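Local atomic coordinates of phosphoribosylformylglycinamidine synthase 2 (Thermus thermophilus, PDB entry 3VIU), a protein that belongs to the PurM-like (AIR synthase-related) superfamily, carries two tandem pairs of N- and C-terminal domains of that family, and holds ADP and magnesium in this structure. Residues A[469-474]-A[618-623]. Residues are numbered along the deposited sequence; the frame is centred on the assembly and turned at random.
With MG (magnesium ion), chain D.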
ATOM      1  N   ALA A 469      -7.853   6.223  -5.098  1.00 13.33           N
ATOM      2  CA  ALA A 469      -7.852   5.782  -3.709  1.00 12.63           C
ATOM      3  C   ALA A 469      -8.705   6.723  -2.849  1.00 12.97           C
ATOM      4  O   ALA A 469      -9.515   6.274  -2.035  1.00 14.31           O
ATOM      5  CB  ALA A 469      -6.425   5.720  -3.180  1.00 10.02           C
ATOM      6  N   CYS A 470      -8.532   8.027  -3.031  1.00 12.58           N
ATOM      7  CA  CYS A 470      -9.315   8.989  -2.267  1.00 13.81           C
ATOM      8  C   CYS A 470     -10.795   8.908  -2.640  1.00 15.33           C
ATOM      9  O   CYS A 470     -11.661   9.064  -1.780  1.00 16.23           O
ATOM     10  CB  CYS A 470      -8.802  10.403  -2.510  1.00 11.59           C
ATOM     11  SG  CYS A 470      -7.203  10.713  -1.777  1.00 12.62           S
ATOM     12  N   ARG A 471     -11.076   8.657  -3.921  1.00 13.61           N
ATOM     13  CA  ARG A 471     -12.448   8.557  -4.391  1.00 13.39           C
ATOM     14  C   ARG A 471     -13.126   7.351  -3.750  1.00 13.68           C
ATOM     15  O   ARG A 471     -14.276   7.431  -3.314  1.00 11.54           O
ATOM     16  CB  ARG A 471     -12.489   8.418  -5.921  1.00 14.40           C
ATOM     17  CG  ARG A 471     -13.893   8.565  -6.525  1.00 14.17           C
ATOM     18  CD  ARG A 471     -13.899   8.272  -8.010  1.00 15.32           C
ATOM     19  NE  ARG A 471     -12.833   8.995  -8.699  1.00 16.50           N
ATOM     20  CZ  ARG A 471     -11.881   8.415  -9.425  1.00 15.08           C
ATOM     21  NH1 ARG A 471     -10.959   9.162 -10.006  1.00 14.60           N
ATOM     22  NH2 ARG A 471     -11.851   7.092  -9.573  1.00 12.77           N
ATOM     23  N   ASN A 472     -12.404   6.236  -3.685  1.00 14.49           N
ATOM     24  CA  ASN A 472     -12.950   5.019  -3.103  1.00 15.11           C
ATOM     25  C   ASN A 472     -13.329   5.161  -1.640  1.00 15.94           C
ATOM     26  O   ASN A 472     -14.325   4.581  -1.193  1.00 16.43           O
ATOM     27  CB  ASN A 472     -11.973   3.865  -3.276  1.00 17.44           C
ATOM     28  CG  ASN A 472     -11.975   3.326  -4.686  1.00 18.23           C
ATOM     29  OD1 ASN A 472     -13.038   3.068  -5.249  1.00 17.22           O
ATOM     30  ND2 ASN A 472     -10.788   3.151  -5.266  1.00 18.31           N
ATOM     31  N   VAL A 473     -12.538   5.933  -0.898  1.00 14.71           N
ATOM     32  CA  VAL A 473     -12.811   6.165   0.513  1.00 11.56           C
ATOM     33  C   VAL A 473     -13.979   7.141   0.628  1.00 10.92           C
ATOM     34  O   VAL A 473     -14.861   6.966   1.461  1.00 12.82           O
ATOM     35  CB  VAL A 473     -11.569   6.735   1.225  1.00 13.28           C
ATOM     36  CG1 VAL A 473     -11.958   7.373   2.550  1.00 12.76           C
ATOM     37  CG2 VAL A 473     -10.565   5.622   1.456  1.00 11.38           C
ATOM     38  N   SER A 474     -13.988   8.159  -0.223  1.00  8.84           N
ATOM     39  CA  SER A 474     -15.059   9.150  -0.219  1.00  9.75           C
ATOM     40  C   SER A 474     -16.385   8.499  -0.554  1.00  9.99           C
ATOM     41  O   SER A 474     -17.427   8.881  -0.032  1.00 10.97           O
ATOM     42  CB  SER A 474     -14.781  10.242  -1.257  1.00  6.50           C
ATOM     43  OG  SER A 474     -13.595  10.933  -0.938  1.00  5.55           O
ATOM     44  N   ALA A 618     -23.339   3.850  -3.195  1.00 15.30           N
ATOM     45  CA  ALA A 618     -22.535   4.551  -4.185  1.00 14.12           C
ATOM     46  C   ALA A 618     -21.423   3.651  -4.713  1.00 14.55           C
ATOM     47  O   ALA A 618     -21.006   2.698  -4.060  1.00 13.81           O
ATOM     48  CB  ALA A 618     -21.935   5.818  -3.565  1.00 11.79           C
ATOM     49  N   HIS A 619     -20.931   3.971  -5.901  1.00 15.18           N
ATOM     50  CA  HIS A 619     -19.885   3.171  -6.517  1.00 15.61           C
ATOM     51  C   HIS A 619     -19.266   4.050  -7.586  1.00 15.90           C
ATOM     52  O   HIS A 619     -19.992   4.634  -8.385  1.00 17.18           O
ATOM     53  CB  HIS A 619     -20.521   1.933  -7.155  1.00 13.33           C
ATOM     54  CG  HIS A 619     -19.532   0.948  -7.685  1.00 13.29           C
ATOM     55  ND1 HIS A 619     -19.698   0.307  -8.896  1.00 12.82           N
ATOM     56  CD2 HIS A 619     -18.363   0.495  -7.174  1.00 10.32           C
ATOM     57  CE1 HIS A 619     -18.669  -0.494  -9.110  1.00 11.32           C
ATOM     58  NE2 HIS A 619     -17.845  -0.399  -8.080  1.00 11.74           N
ATOM     59  N   ASP A 620     -17.942   4.175  -7.611  1.00 15.79           N
ATOM     60  CA  ASP A 620     -17.352   5.017  -8.643  1.00 16.93           C
ATOM     61  C   ASP A 620     -17.169   4.228  -9.930  1.00 16.65           C
ATOM     62  O   ASP A 620     -17.123   2.996  -9.911  1.00 15.46           O
ATOM     63  CB  ASP A 620     -16.030   5.640  -8.175  1.00 18.62           C
ATOM     64  CG  ASP A 620     -14.898   4.646  -8.087  1.00 20.17           C
ATOM     65  OD1 ASP A 620     -15.103   3.552  -7.519  1.00 21.41           O
ATOM     66  OD2 ASP A 620     -13.795   4.978  -8.573  1.00 19.08           O
ATOM     67  N   VAL A 621     -17.111   4.948 -11.046  1.00 15.17           N
ATOM     68  CA  VAL A 621     -16.951   4.338 -12.356  1.00 16.22           C
ATOM     69  C   VAL A 621     -15.474   4.355 -12.745  1.00 16.86           C
ATOM     70  O   VAL A 621     -14.921   5.405 -13.068  1.00 16.40           O
ATOM     71  CB  VAL A 621     -17.769   5.105 -13.417  1.00 16.87           C
ATOM     72  CG1 VAL A 621     -17.674   4.390 -14.760  1.00 18.56           C
ATOM     73  CG2 VAL A 621     -19.224   5.225 -12.972  1.00 16.50           C
ATOM     74  N   ALA A 622     -14.841   3.188 -12.719  1.00 15.65           N
ATOM     75  CA  ALA A 622     -13.430   3.101 -13.048  1.00 14.87           C
ATOM     76  C   ALA A 622     -13.182   2.264 -14.282  1.00 15.37           C
ATOM     77  O   ALA A 622     -13.865   2.423 -15.292  1.00 15.47           O
ATOM     78  CB  ALA A 622     -12.651   2.548 -11.864  1.00 16.96           C
ATOM     79  N   GLU A 623     -12.206   1.365 -14.208  1.00 15.92           N
ATOM     80  CA  GLU A 623     -11.882   0.545 -15.366  1.00 16.86           C
ATOM     81  C   GLU A 623     -13.083  -0.247 -15.863  1.00 16.03           C
ATOM     82  O   GLU A 623     -13.867  -0.762 -15.065  1.00 15.25           O
ATOM     83  CB  GLU A 623     -10.697  -0.384 -15.067  1.00 18.45           C
ATOM     84  CG  GLU A 623     -10.463  -0.724 -13.590  1.00 26.63           C
ATOM     85  CD  GLU A 623      -9.743   0.370 -12.808  1.00 27.19           C
ATOM     86  OE1 GLU A 623      -8.676   0.839 -13.270  1.00 28.45           O
ATOM     87  OE2 GLU A 623     -10.237   0.747 -11.718  1.00 29.87           O
TER
HETATM   88 MG    MG D 910     -13.910   1.424  -7.043  1.00 10.72          MG
HETATM   89  O   HOH W   1     -12.410   2.787  -8.471  1.00 13.59           O
HETATM   90  O   HOH W   2     -15.273   1.062  -9.157  1.00 29.88           O
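Asn472 and Asp620 meet through a shared magnesium ion, in a buried contact joining helix 458-475 of an AIR synthase-related N-terminal domain to strand 618-620 of the C-terminal domain that follows. Asp430 completes the protein side of the site. The metal lies 2.6 Å from Asn472 OD1 and 2.5 Å from Asp620 OD1. It brings Asn472 OD1 and Asp620 OD1 to 3.1 Å from each other, with no hydrogen bond between them, while amide and carboxylate stand nearly perpendicular (87°). Asparagine suits its place because its oxygen can serve the metal while ND2 donates to Asp448. Aspartate's two oxygens divide the work: Asp620 OD2 accepts from Arg471 NH2 at 3.0 Å in a nearly straight salt bridge (165°), in the guanidinium plane, and also takes a bond from a metal-bound water. The extended first part of the arginine chain (chi1 -169°) brings Arg471 CD to 3.4 Å from Asp620 CB; a bend at chi3 then swings the guanidinium round to OD2, and NH1 pairs with Glu599. This second-shell arginine probably fixes the carboxylate's rotation and offsets part of its charge. Helix 596-611 packs against helix 458-475, whose Ala469, Cys470 and Val473 rest on strand 538-548, while strand 618-620 edges its own sheet beside strand 661-665.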